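Local coordinates for protein K5 lyase (Enterobacteria phage k1-5, PDB 2X3H) that probably cleaves the heparosan-type K5 capsular polysaccharide by beta-elimination, combining a viral tail-spike architecture with a bacterial lyase mechanism, at residues 308-313 with 333-338; 350-355 with 364-369; 130-135 with 161-166; 157-162 with 173-178. All blocks are in the same frame, centred on the assembly; numbering follows the deposited sequence.

Interaction 1: residues 308-313 with 333-338; sequences VDYSTS and VLMSGC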
loop_
_atom_site.group_PDB
_atom_site.type_symbol
_atom_site.label_atom_id
_atom_site.label_comp_id
_atom_site.label_asym_id
_atom_site.label_seq_id
_atom_site.Cartn_x
_atom_site.Cartn_y
_atom_site.Cartn_z
ATOM N N VAL A 308 7.390 -12.459 -0.109
ATOM C CA VAL A 308 7.663 -13.863 0.208
ATOM C C VAL A 308 8.780 -14.419 -0.668
ATOM O O VAL A 308 8.792 -14.212 -1.878
ATOM C CB VAL A 308 6.369 -14.731 0.191
ATOM C CG1 VAL A 308 5.650 -14.617 -1.117
ATOM C CG2 VAL A 308 6.660 -16.203 0.541
ATOM N N ASP A 309 9.754 -15.071 -0.029
ATOM C CA ASP A 309 10.850 -15.739 -0.735
ATOM C C ASP A 309 10.837 -17.220 -0.400
ATOM O O ASP A 309 10.635 -17.579 0.755
ATOM C CB ASP A 309 12.191 -15.156 -0.313
ATOM C CG ASP A 309 13.375 -15.901 -0.929
ATOM O OD1 ASP A 309 13.299 -16.235 -2.127
ATOM O OD2 ASP A 309 14.379 -16.139 -0.216
ATOM N N TYR A 310 11.047 -18.060 -1.410
ATOM C CA TYR A 310 11.135 -19.516 -1.217
ATOM C C TYR A 310 12.520 -20.096 -1.579
ATOM O O TYR A 310 12.684 -21.319 -1.601
ATOM C CB TYR A 310 10.058 -20.223 -2.058
ATOM C CG TYR A 310 8.690 -20.220 -1.401
ATOM C CD1 TYR A 310 8.367 -21.153 -0.430
ATOM C CD2 TYR A 310 7.734 -19.261 -1.727
ATOM C CE1 TYR A 310 7.126 -21.150 0.192
ATOM C CE2 TYR A 310 6.492 -19.257 -1.123
ATOM C CZ TYR A 310 6.193 -20.200 -0.150
ATOM O OH TYR A 310 4.958 -20.225 0.485
ATOM N N SER A 311 13.488 -19.229 -1.864
ATOM C CA SER A 311 14.794 -19.670 -2.405
ATOM C C SER A 311 15.535 -20.693 -1.548
ATOM O O SER A 311 16.345 -21.459 -2.075
ATOM C CB SER A 311 15.709 -18.475 -2.671
ATOM O OG SER A 311 16.100 -17.865 -1.460
ATOM N N THR A 312 15.277 -20.714 -0.241
ATOM C CA THR A 312 15.961 -21.692 0.626
ATOM C C THR A 312 14.986 -22.622 1.358
ATOM O O THR A 312 15.354 -23.263 2.357
ATOM C CB THR A 312 16.873 -21.012 1.665
ATOM O OG1 THR A 312 16.089 -20.234 2.572
ATOM C CG2 THR A 312 17.914 -20.139 0.973
ATOM N N SER A 313 13.746 -22.671 0.878
ATOM C CA SER A 313 12.679 -23.432 1.538
ATOM C C SER A 313 12.539 -24.859 1.030
ATOM O O SER A 313 12.717 -25.118 -0.165
ATOM C CB SER A 313 11.337 -22.742 1.329
ATOM O OG SER A 313 10.299 -23.543 1.865
ATOM N N VAL A 333 1.407 -8.662 -3.531
ATOM C CA VAL A 333 2.109 -9.890 -3.160
ATOM C C VAL A 333 3.316 -10.049 -4.084
ATOM O O VAL A 333 3.162 -10.304 -5.279
ATOM C CB VAL A 333 1.215 -11.133 -3.293
ATOM C CG1 VAL A 333 1.941 -12.372 -2.786
ATOM C CG2 VAL A 333 -0.095 -10.927 -2.530
ATOM N N LEU A 334 4.509 -9.891 -3.532
ATOM C CA LEU A 334 5.741 -10.063 -4.296
ATOM C C LEU A 334 6.339 -11.403 -3.885
ATOM O O LEU A 334 6.739 -11.585 -2.734
ATOM C CB LEU A 334 6.697 -8.902 -3.999
ATOM C CG LEU A 334 8.117 -8.933 -4.590
ATOM C CD1 LEU A 334 8.222 -9.614 -5.932
ATOM C CD2 LEU A 334 8.788 -7.547 -4.571
ATOM N N MET A 335 6.365 -12.350 -4.815
ATOM C CA MET A 335 6.863 -13.689 -4.501
ATOM C C MET A 335 8.023 -14.077 -5.421
ATOM O O MET A 335 7.989 -13.835 -6.628
ATOM C CB MET A 335 5.715 -14.700 -4.593
ATOM C CG MET A 335 6.098 -16.160 -4.325
ATOM S SD MET A 335 4.584 -17.100 -4.109
ATOM C CE MET A 335 5.037 -18.737 -4.684
ATOM N N SER A 336 9.060 -14.678 -4.845
ATOM C CA SER A 336 10.188 -15.103 -5.655
ATOM C C SER A 336 10.825 -16.345 -5.056
ATOM O O SER A 336 10.398 -16.813 -4.010
ATOM C CB SER A 336 11.210 -13.973 -5.787
ATOM O OG SER A 336 11.873 -13.733 -4.559
ATOM N N GLY A 337 11.833 -16.891 -5.735
ATOM C CA GLY A 337 12.550 -18.043 -5.194
ATOM C C GLY A 337 11.944 -19.396 -5.505
ATOM O O GLY A 337 12.267 -20.391 -4.843
ATOM N N CYS A 338 11.073 -19.454 -6.513
ATOM C CA CYS A 338 10.492 -20.716 -6.967
ATOM C C CYS A 338 10.886 -21.008 -8.408
ATOM O O CYS A 338 10.295 -20.427 -9.344
ATOM C CB CYS A 338 8.956 -20.669 -6.904
ATOM S SG CYS A 338 8.253 -20.318 -5.285
HETATM O O HOH W 1 10.487 -12.044 -2.982
HETATM O O HOH W 2 14.397 -14.593 -3.866
#

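Interaction 2: residues 350-355 with 364-369; sequences ATIARF and ASVFPS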
loop_
_atom_site.group_PDB
_atom_site.type_symbol
_atom_site.label_atom_id
_atom_site.label_comp_id
_atom_site.label_asym_id
_atom_site.label_seq_id
_atom_site.Cartn_x
_atom_site.Cartn_y
_atom_site.Cartn_z
ATOM N N ALA A 350 4.381 -23.784 -7.526
ATOM C CA ALA A 350 4.208 -22.399 -7.108
ATOM C C ALA A 350 2.773 -21.958 -7.382
ATOM O O ALA A 350 2.192 -22.296 -8.418
ATOM C CB ALA A 350 5.186 -21.483 -7.854
ATOM N N THR A 351 2.214 -21.196 -6.446
ATOM C CA THR A 351 0.902 -20.583 -6.614
ATOM C C THR A 351 0.917 -19.255 -5.864
ATOM O O THR A 351 0.937 -19.251 -4.638
ATOM C CB THR A 351 -0.203 -21.479 -6.001
ATOM O OG1 THR A 351 -0.182 -22.771 -6.622
ATOM C CG2 THR A 351 -1.584 -20.857 -6.209
ATOM N N ILE A 352 0.929 -18.121 -6.566
ATOM C CA ILE A 352 1.029 -16.834 -5.859
ATOM C C ILE A 352 -0.293 -16.420 -5.196
ATOM O O ILE A 352 -0.294 -15.747 -4.151
ATOM C CB ILE A 352 1.610 -15.709 -6.773
ATOM C CG1 ILE A 352 2.022 -14.478 -5.957
ATOM C CG2 ILE A 352 0.631 -15.314 -7.870
ATOM C CD1 ILE A 352 2.974 -13.565 -6.686
ATOM N N ALA A 353 -1.406 -16.833 -5.802
ATOM C CA ALA A 353 -2.726 -16.589 -5.215
ATOM C C ALA A 353 -3.595 -17.811 -5.485
ATOM O O ALA A 353 -3.742 -18.230 -6.636
ATOM C CB ALA A 353 -3.358 -15.332 -5.827
ATOM N N ARG A 354 -4.163 -18.373 -4.421
ATOM C CA ARG A 354 -5.003 -19.565 -4.520
ATOM C C ARG A 354 -6.379 -19.259 -3.964
ATOM O O ARG A 354 -6.495 -18.837 -2.815
ATOM C CB ARG A 354 -4.362 -20.730 -3.745
ATOM C CG ARG A 354 -5.197 -21.995 -3.745
ATOM C CD ARG A 354 -4.436 -23.156 -3.085
ATOM N NE ARG A 354 -5.205 -24.396 -3.087
ATOM C CZ ARG A 354 -4.719 -25.574 -2.707
ATOM N NH1 ARG A 354 -3.449 -25.686 -2.308
ATOM N NH2 ARG A 354 -5.505 -26.645 -2.732
ATOM N N PHE A 355 -7.406 -19.457 -4.791
ATOM C CA PHE A 355 -8.776 -19.154 -4.417
ATOM C C PHE A 355 -9.464 -20.469 -4.138
ATOM O O PHE A 355 -9.806 -21.230 -5.049
ATOM C CB PHE A 355 -9.451 -18.326 -5.523
ATOM C CG PHE A 355 -8.749 -17.009 -5.768
ATOM C CD1 PHE A 355 -7.686 -16.938 -6.653
ATOM C CD2 PHE A 355 -9.116 -15.862 -5.083
ATOM C CE1 PHE A 355 -7.012 -15.720 -6.853
ATOM C CE2 PHE A 355 -8.456 -14.657 -5.276
ATOM C CZ PHE A 355 -7.403 -14.590 -6.166
ATOM N N ALA A 364 -6.818 -9.644 -5.977
ATOM C CA ALA A 364 -5.392 -9.802 -5.631
ATOM C C ALA A 364 -4.536 -9.095 -6.659
ATOM O O ALA A 364 -4.775 -9.239 -7.858
ATOM C CB ALA A 364 -5.016 -11.290 -5.578
ATOM N N SER A 365 -3.535 -8.352 -6.204
ATOM C CA SER A 365 -2.529 -7.803 -7.129
ATOM C C SER A 365 -1.192 -8.453 -6.812
ATOM O O SER A 365 -0.744 -8.439 -5.663
ATOM C CB SER A 365 -2.459 -6.275 -7.054
ATOM O OG SER A 365 -2.176 -5.821 -5.741
ATOM N N VAL A 366 -0.567 -9.026 -7.837
ATOM C CA VAL A 366 0.527 -9.965 -7.618
ATOM C C VAL A 366 1.707 -9.783 -8.569
ATOM O O VAL A 366 1.537 -9.316 -9.701
ATOM C CB VAL A 366 0.024 -11.419 -7.711
ATOM C CG1 VAL A 366 -1.100 -11.655 -6.676
ATOM C CG2 VAL A 366 -0.453 -11.730 -9.113
ATOM N N PHE A 367 2.879 -10.201 -8.085
ATOM C CA PHE A 367 4.143 -10.093 -8.806
ATOM C C PHE A 367 4.840 -11.461 -8.707
ATOM O O PHE A 367 5.620 -11.688 -7.769
ATOM C CB PHE A 367 5.034 -9.035 -8.126
ATOM C CG PHE A 367 4.444 -7.654 -8.121
ATOM C CD1 PHE A 367 3.602 -7.248 -7.094
ATOM C CD2 PHE A 367 4.717 -6.764 -9.154
ATOM C CE1 PHE A 367 3.047 -5.954 -7.097
ATOM C CE2 PHE A 367 4.182 -5.497 -9.168
ATOM C CZ PHE A 367 3.347 -5.079 -8.148
ATOM N N PRO A 368 4.543 -12.390 -9.637
ATOM C CA PRO A 368 5.179 -13.719 -9.675
ATOM C C PRO A 368 6.595 -13.637 -10.270
ATOM O O PRO A 368 6.840 -14.059 -11.406
ATOM C CB PRO A 368 4.227 -14.538 -10.557
ATOM C CG PRO A 368 3.654 -13.500 -11.519
ATOM C CD PRO A 368 3.501 -12.236 -10.678
ATOM N N SER A 369 7.509 -13.075 -9.482
ATOM C CA SER A 369 8.902 -12.889 -9.907
ATOM C C SER A 369 9.705 -14.177 -9.726
ATOM O O SER A 369 10.646 -14.253 -8.920
ATOM C CB SER A 369 9.520 -11.728 -9.129
ATOM O OG SER A 369 8.744 -10.543 -9.330
#

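Interaction 3: residues 130-135 with 161-166; sequences YLVFNN and SLAGGS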
loop_
_atom_site.group_PDB
_atom_site.type_symbol
_atom_site.label_atom_id
_atom_site.label_comp_id
_atom_site.label_asym_id
_atom_site.label_seq_id
_atom_site.Cartn_x
_atom_site.Cartn_y
_atom_site.Cartn_z
ATOM N N TYR A 130 1.735 -21.570 31.635
ATOM C CA TYR A 130 2.641 -20.843 32.520
ATOM C C TYR A 130 1.908 -19.689 33.194
ATOM O O TYR A 130 1.389 -19.858 34.300
ATOM C CB TYR A 130 3.884 -20.385 31.752
ATOM C CG TYR A 130 5.036 -19.854 32.591
ATOM C CD1 TYR A 130 5.010 -19.906 33.991
ATOM C CD2 TYR A 130 6.172 -19.336 31.974
ATOM C CE1 TYR A 130 6.075 -19.417 34.744
ATOM C CE2 TYR A 130 7.236 -18.856 32.713
ATOM C CZ TYR A 130 7.186 -18.905 34.095
ATOM O OH TYR A 130 8.259 -18.428 34.815
ATOM N N LEU A 131 1.837 -18.539 32.525
ATOM C CA LEU A 131 1.250 -17.336 33.109
ATOM C C LEU A 131 -0.159 -17.164 32.558
ATOM O O LEU A 131 -0.357 -17.135 31.347
ATOM C CB LEU A 131 2.114 -16.106 32.790
ATOM C CG LEU A 131 3.576 -16.168 33.251
ATOM C CD1 LEU A 131 4.363 -14.937 32.806
ATOM C CD2 LEU A 131 3.653 -16.347 34.765
ATOM N N VAL A 132 -1.139 -17.077 33.450
ATOM C CA VAL A 132 -2.523 -16.880 33.033
ATOM C C VAL A 132 -3.121 -15.654 33.709
ATOM O O VAL A 132 -3.254 -15.596 34.941
ATOM C CB VAL A 132 -3.402 -18.124 33.317
ATOM C CG1 VAL A 132 -4.834 -17.858 32.888
ATOM C CG2 VAL A 132 -2.846 -19.351 32.602
ATOM N N PHE A 133 -3.468 -14.658 32.896
ATOM C CA PHE A 133 -4.074 -13.434 33.401
ATOM C C PHE A 133 -5.557 -13.443 33.092
ATOM O O PHE A 133 -5.954 -13.486 31.928
ATOM C CB PHE A 133 -3.370 -12.201 32.818
ATOM C CG PHE A 133 -1.920 -12.128 33.186
ATOM C CD1 PHE A 133 -1.523 -11.675 34.443
ATOM C CD2 PHE A 133 -0.951 -12.588 32.305
ATOM C CE1 PHE A 133 -0.181 -11.637 34.793
ATOM C CE2 PHE A 133 0.402 -12.551 32.645
ATOM C CZ PHE A 133 0.792 -12.084 33.886
ATOM N N ASN A 134 -6.378 -13.437 34.142
ATOM C CA ASN A 134 -7.808 -13.600 33.969
ATOM C C ASN A 134 -8.517 -12.260 33.987
ATOM O O ASN A 134 -8.606 -11.605 35.019
ATOM C CB ASN A 134 -8.390 -14.537 35.040
ATOM C CG ASN A 134 -8.042 -16.000 34.791
ATOM O OD1 ASN A 134 -8.356 -16.560 33.735
ATOM N ND2 ASN A 134 -7.416 -16.632 35.775
ATOM N N ASN A 135 -8.992 -11.847 32.817
ATOM C CA ASN A 135 -9.756 -10.606 32.673
ATOM C C ASN A 135 -9.112 -9.360 33.277
ATOM O O ASN A 135 -9.777 -8.596 33.985
ATOM C CB ASN A 135 -11.166 -10.785 33.250
ATOM C CG ASN A 135 -12.041 -11.658 32.393
ATOM O OD1 ASN A 135 -12.507 -12.717 32.835
ATOM N ND2 ASN A 135 -12.287 -11.222 31.164
ATOM N N SER A 161 -1.133 -16.322 28.712
ATOM C CA SER A 161 -2.548 -16.272 28.334
ATOM C C SER A 161 -3.201 -15.010 28.881
ATOM O O SER A 161 -3.079 -14.695 30.073
ATOM C CB SER A 161 -3.308 -17.488 28.890
ATOM O OG SER A 161 -2.770 -18.708 28.421
ATOM N N LEU A 162 -3.883 -14.282 28.002
ATOM C CA LEU A 162 -4.836 -13.261 28.418
ATOM C C LEU A 162 -6.214 -13.892 28.274
ATOM O O LEU A 162 -6.797 -13.914 27.182
ATOM C CB LEU A 162 -4.711 -11.999 27.559
ATOM C CG LEU A 162 -3.318 -11.360 27.536
ATOM C CD1 LEU A 162 -3.279 -10.125 26.637
ATOM C CD2 LEU A 162 -2.826 -11.028 28.960
ATOM N N ALA A 163 -6.700 -14.458 29.378
ATOM C CA ALA A 163 -7.986 -15.135 29.404
ATOM C C ALA A 163 -9.032 -14.055 29.625
ATOM O O ALA A 163 -9.448 -13.784 30.753
ATOM C CB ALA A 163 -8.021 -16.175 30.520
ATOM N N GLY A 164 -9.423 -13.408 28.534
ATOM C CA GLY A 164 -10.152 -12.158 28.609
ATOM C C GLY A 164 -9.192 -11.008 28.859
ATOM O O GLY A 164 -8.064 -11.213 29.307
ATOM N N GLY A 165 -9.640 -9.792 28.580
ATOM C CA GLY A 165 -8.858 -8.621 28.940
ATOM C C GLY A 165 -9.210 -7.424 28.101
ATOM O O GLY A 165 -9.653 -7.558 26.952
ATOM N N SER A 166 -9.042 -6.252 28.697
ATOM C CA SER A 166 -9.215 -5.005 27.978
ATOM C C SER A 166 -8.008 -4.110 28.190
ATOM O O SER A 166 -7.448 -4.038 29.289
ATOM C CB SER A 166 -10.494 -4.281 28.423
ATOM O OG SER A 166 -10.469 -3.981 29.808
HETATM O O HOH W 3 -0.571 -19.608 29.878
#

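Interaction 4: residues 157-162 with 173-178; sequences GQQVSL and VNFSNV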
loop_
_atom_site.group_PDB
_atom_site.type_symbol
_atom_site.label_atom_id
_atom_site.label_comp_id
_atom_site.label_asym_id
_atom_site.label_seq_id
_atom_site.Cartn_x
_atom_site.Cartn_y
_atom_site.Cartn_z
ATOM N N GLY A 157 0.796 -26.508 26.174
ATOM C CA GLY A 157 0.878 -25.400 27.109
ATOM C C GLY A 157 1.030 -24.052 26.419
ATOM O O GLY A 157 1.787 -23.944 25.447
ATOM N N GLN A 158 0.300 -23.049 26.914
ATOM C CA GLN A 158 0.479 -21.648 26.489
ATOM C C GLN A 158 1.520 -21.006 27.400
ATOM O O GLN A 158 1.527 -21.255 28.612
ATOM C CB GLN A 158 -0.805 -20.804 26.636
ATOM C CG GLN A 158 -2.170 -21.445 26.331
ATOM C CD GLN A 158 -2.259 -22.161 25.000
ATOM O OE1 GLN A 158 -1.416 -22.003 24.120
ATOM N NE2 GLN A 158 -3.313 -22.957 24.846
ATOM N N GLN A 159 2.362 -20.138 26.851
ATOM C CA GLN A 159 3.317 -19.418 27.693
ATOM C C GLN A 159 2.656 -18.270 28.468
ATOM O O GLN A 159 2.719 -18.230 29.699
ATOM C CB GLN A 159 4.525 -18.918 26.889
ATOM C CG GLN A 159 5.364 -20.012 26.245
ATOM C CD GLN A 159 6.608 -19.450 25.578
ATOM O OE1 GLN A 159 6.541 -18.884 24.488
ATOM N NE2 GLN A 159 7.759 -19.610 26.231
ATOM N N VAL A 160 2.029 -17.338 27.756
ATOM C CA VAL A 160 1.268 -16.262 28.394
ATOM C C VAL A 160 -0.141 -16.226 27.827
ATOM O O VAL A 160 -0.323 -16.126 26.609
ATOM C CB VAL A 160 1.921 -14.879 28.164
ATOM C CG1 VAL A 160 1.030 -13.765 28.690
ATOM C CG2 VAL A 160 3.282 -14.811 28.827
ATOM N N SER A 161 -1.133 -16.322 28.712
ATOM C CA SER A 161 -2.548 -16.272 28.334
ATOM C C SER A 161 -3.201 -15.010 28.881
ATOM O O SER A 161 -3.079 -14.695 30.073
ATOM C CB SER A 161 -3.308 -17.488 28.890
ATOM O OG SER A 161 -2.770 -18.708 28.421
ATOM N N LEU A 162 -3.883 -14.282 28.002
ATOM C CA LEU A 162 -4.836 -13.261 28.418
ATOM C C LEU A 162 -6.214 -13.892 28.274
ATOM O O LEU A 162 -6.797 -13.914 27.182
ATOM C CB LEU A 162 -4.711 -11.999 27.559
ATOM C CG LEU A 162 -3.318 -11.360 27.536
ATOM C CD1 LEU A 162 -3.279 -10.125 26.637
ATOM C CD2 LEU A 162 -2.826 -11.028 28.960
ATOM N N VAL A 173 8.551 -8.142 24.503
ATOM C CA VAL A 173 8.666 -9.434 25.162
ATOM C C VAL A 173 9.302 -10.467 24.249
ATOM O O VAL A 173 8.928 -10.599 23.082
ATOM C CB VAL A 173 7.295 -9.951 25.653
ATOM C CG1 VAL A 173 7.445 -11.321 26.334
ATOM C CG2 VAL A 173 6.679 -8.955 26.622
ATOM N N ASN A 174 10.280 -11.193 24.791
ATOM C CA ASN A 174 10.930 -12.292 24.073
ATOM C C ASN A 174 10.505 -13.644 24.618
ATOM O O ASN A 174 10.633 -13.902 25.816
ATOM C CB ASN A 174 12.450 -12.163 24.175
ATOM C CG ASN A 174 12.956 -10.843 23.634
ATOM O OD1 ASN A 174 12.587 -10.430 22.532
ATOM N ND2 ASN A 174 13.809 -10.166 24.405
ATOM N N PHE A 175 10.020 -14.507 23.733
ATOM C CA PHE A 175 9.587 -15.846 24.118
ATOM C C PHE A 175 10.630 -16.844 23.655
ATOM O O PHE A 175 10.945 -16.913 22.463
ATOM C CB PHE A 175 8.223 -16.166 23.495
ATOM C CG PHE A 175 7.099 -15.328 24.055
ATOM C CD1 PHE A 175 6.668 -14.183 23.383
ATOM C CD2 PHE A 175 6.493 -15.663 25.258
ATOM C CE1 PHE A 175 5.640 -13.389 23.892
ATOM C CE2 PHE A 175 5.460 -14.880 25.786
ATOM C CZ PHE A 175 5.031 -13.734 25.107
ATOM N N SER A 176 11.170 -17.620 24.593
ATOM C CA SER A 176 12.293 -18.500 24.276
ATOM C C SER A 176 11.998 -19.965 24.595
ATOM O O SER A 176 11.127 -20.265 25.427
ATOM C CB SER A 176 13.541 -18.053 25.037
ATOM O OG SER A 176 13.302 -18.050 26.430
ATOM N N ASN A 177 12.730 -20.859 23.916
ATOM C CA ASN A 177 12.633 -22.301 24.102
ATOM C C ASN A 177 11.205 -22.809 23.908
ATOM O O ASN A 177 10.727 -23.677 24.629
ATOM C CB ASN A 177 13.174 -22.700 25.478
ATOM C CG ASN A 177 13.720 -24.109 25.495
ATOM O OD1 ASN A 177 14.274 -24.584 24.494
ATOM N ND2 ASN A 177 13.578 -24.792 26.632
ATOM N N VAL A 178 10.521 -22.243 22.925
ATOM C CA VAL A 178 9.112 -22.577 22.693
ATOM C C VAL A 178 9.021 -23.921 21.978
ATOM O O VAL A 178 9.750 -24.157 21.004
ATOM C CB VAL A 178 8.436 -21.493 21.828
ATOM C CG1 VAL A 178 6.918 -21.648 21.836
ATOM C CG2 VAL A 178 8.832 -20.118 22.322
#

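Interaction 1: residues 308-313 with 333-338
Val308 and Asp309 pair in parallel register with Met335 and Ser336, joined by Val308 N to Leu334 O at 2.8 Å, Ser336 N to Val308 O at 3.0 Å and, just past the strand end, Tyr310 N to Ser336 O at 3.0 Å. On the Val308-Met335 face the two side chains lie side by side: Val308 CG1, set between its backbone N and carbonyl carbon (chi1 55°), is pressed to 3.5 Å from Met335 CB, closer than a usual carbon contact. The extended Met335 chain then carries CE to 3.9 Å from Tyr310 CE2, a Met-aromatic contact with SD oblique to the ring. Cys338 SG also approaches this ring obliquely, 3.7 Å from Tyr310 CB.

The Asp309-Ser336 face is polar. Asp309 OD1 closes an Asx turn with Ser311 N, met from above the carboxylate plane, while Asp309 OD2 offers its syn lone pair to Ser311 OG at 2.7 Å. One water links Ser336 OG to Asp309 OD1, another links it to Val308 O. Asn287 ND2 of the same chain and Tyr250 OH of the second subunit also bond OD2, so several donors fix the carboxylate's rotation and tie this turn to the trimer interface, while sulfur and aromatic carbon pack behind it.

Interaction 2: residues 350-355 with 364-369
Ile352 carries most of this contact, reaching Val366, Phe367 and Pro368 with its delta methyl. CG1 stands opposite the backbone N (chi1 -166°) and the chain stays extended at chi2 161°, which projects Ile352 CD1 across the gap until it rests 3.4 Å from Phe367 O and 3.8 Å from Val366 CB. Ile352 CD1 also lies 4.2 Å from the CB of Pro368, the residue that centres an inverse gamma turn. The second branch, CG2 of Ile352, meets Val366 CG2 at 3.9 Å; the two branched side chains run alongside one another, pointing opposite ways.

Farther along, the two alanine methyls and the Phe355 ring continue the contact. Ala353 CB lies 4.4 Å from Ala364 CB, and Ala364 CB sits at the edge of the Phe355 ring, close to its plane and 4.1 Å from Phe355 CZ. That ring gets there because CG of Phe355 lies beside its own backbone N, away from the carbonyl carbon, which swings CZ over to Ala364 although the CB itself does not aim at it.

The backbones are not paired: strands 353-355 and 364-369 pass with their axes 9.4 Å apart, and the contact between them is apolar. Val387 and Val389 of strand 386-389, together with Val333 and Met335, add to the same buried cluster. The chain turns a corner at 352, and strand 353-355 beyond it faces strand 364-369 across a space filled by aliphatic groups and the Phe355 ring, as in the interior of a parallel beta-helix, here that of a phage tail spike.

Interaction 3: residues 130-135 with 161-166
Phe133 and Leu162, paired across two parallel strands, cross obliquely: Leu162 CD2 lies 4.1 Å from Phe133 CB and equally far from Phe133 CD2 of the ring, on neither a clean face nor a clean edge. The ring edge instead takes Ser161 O, close to the ring plane and 3.7 Å from Phe133 CD2. CG is set beside the backbone N (chi1 -61°), which sets the ring edge-on to the Ser161 carbonyl.

On the other face, Val132 CG2 lies 4.2 Å from Ser161 CB, and Asn134 OD1 comes to 3.3 Å from Ala163 CB. Ser161 OG donates to a water that in turn donates to Leu131 O, giving that carbonyl a second donor beside Ser161 N.

Four backbone bonds stitch the strands, from Ser161 N to Leu131 O through Phe133 N to Ser161 O at 2.8 Å and Ala163 N to Phe133 O at 2.8 Å. The last, Asn135 N to Ala163 O at 2.9 Å, departs from the pattern, its donor standing 41° out of the carbonyl plane where Ala163 centres an inverse gamma turn. Because Asn190 ND2 also bonds Ala163 O, this oxygen has two donors as the strands end; backbone hydrogen bonds join the two coils, with Phe133 and Leu162 packed on one face and Val132, Ser161, Asn134 and Ala163 on the other.

Interaction 4: residues 157-162 with 173-178
Gln159 leaves its backbone with CG beside the N (chi1 -62°) and then runs extended at chi2 -175°, a course that takes its amide across the interior of the parallel beta-helix to Phe175 and Val178. Gln159 and Phe175 lie on different sides of the coil: this register pair stands 8.1 Å apart between CA atoms, too far for strand pairing.

The Gln159 and Phe175 side chains lie alongside but point opposite ways, with amide and ring planes 52° apart. Gln159 OE1 ends 3.3 Å from Phe175 CD2 and 3.3 Å from Phe175 CB, approaching the ring obliquely. Gln159 OE1 also lies 3.4 Å from Val178 CG2, so it is bordered by carbon on this side; what satisfies it is Ser184 OG, which hydrogen-bonds it from the neighbouring coil. A polar group thus enters a mostly apolar core with a partner to receive it.

Val160 comes in nearly at a right angle to Phe175, Val160 CG2 meeting the ring in plane at the edge, 3.7 Å from Phe175 CE2. One face of that ring is covered by Val173 CG1, 3.6 Å above the plane and offset toward the rim. Ile202 and Val146 pack on the same phenylalanine from adjoining strands, so its ring lies within the stack of coils. At the other corner of the amide, Gln159 NE2 stops 3.5 Å from Ser176 O.

Interactions 1 and 2 adjoin in one part of the beta-helix, their centres about 11 Å apart, and Val333 N and O bond Ser365 O and Phe367 N between them. Interactions 3 and 4 form a second pair, centres some 12 Å apart, toward the N-terminal end, sharing Ser161 and Leu162 on strand 160-163. The pairs show two modes of cohesion: 308-313 with 333-338 and 130-135 with 161-166 join strands of successive coils by backbone hydrogen bonds, whereas 350-355 with 364-369 and 157-162 with 173-178 span the interior through side chains, with no backbone pairing. All four are largely buried, yet interactions 1 and 2 also touch the second subunit, unlike interactions 3 and 4.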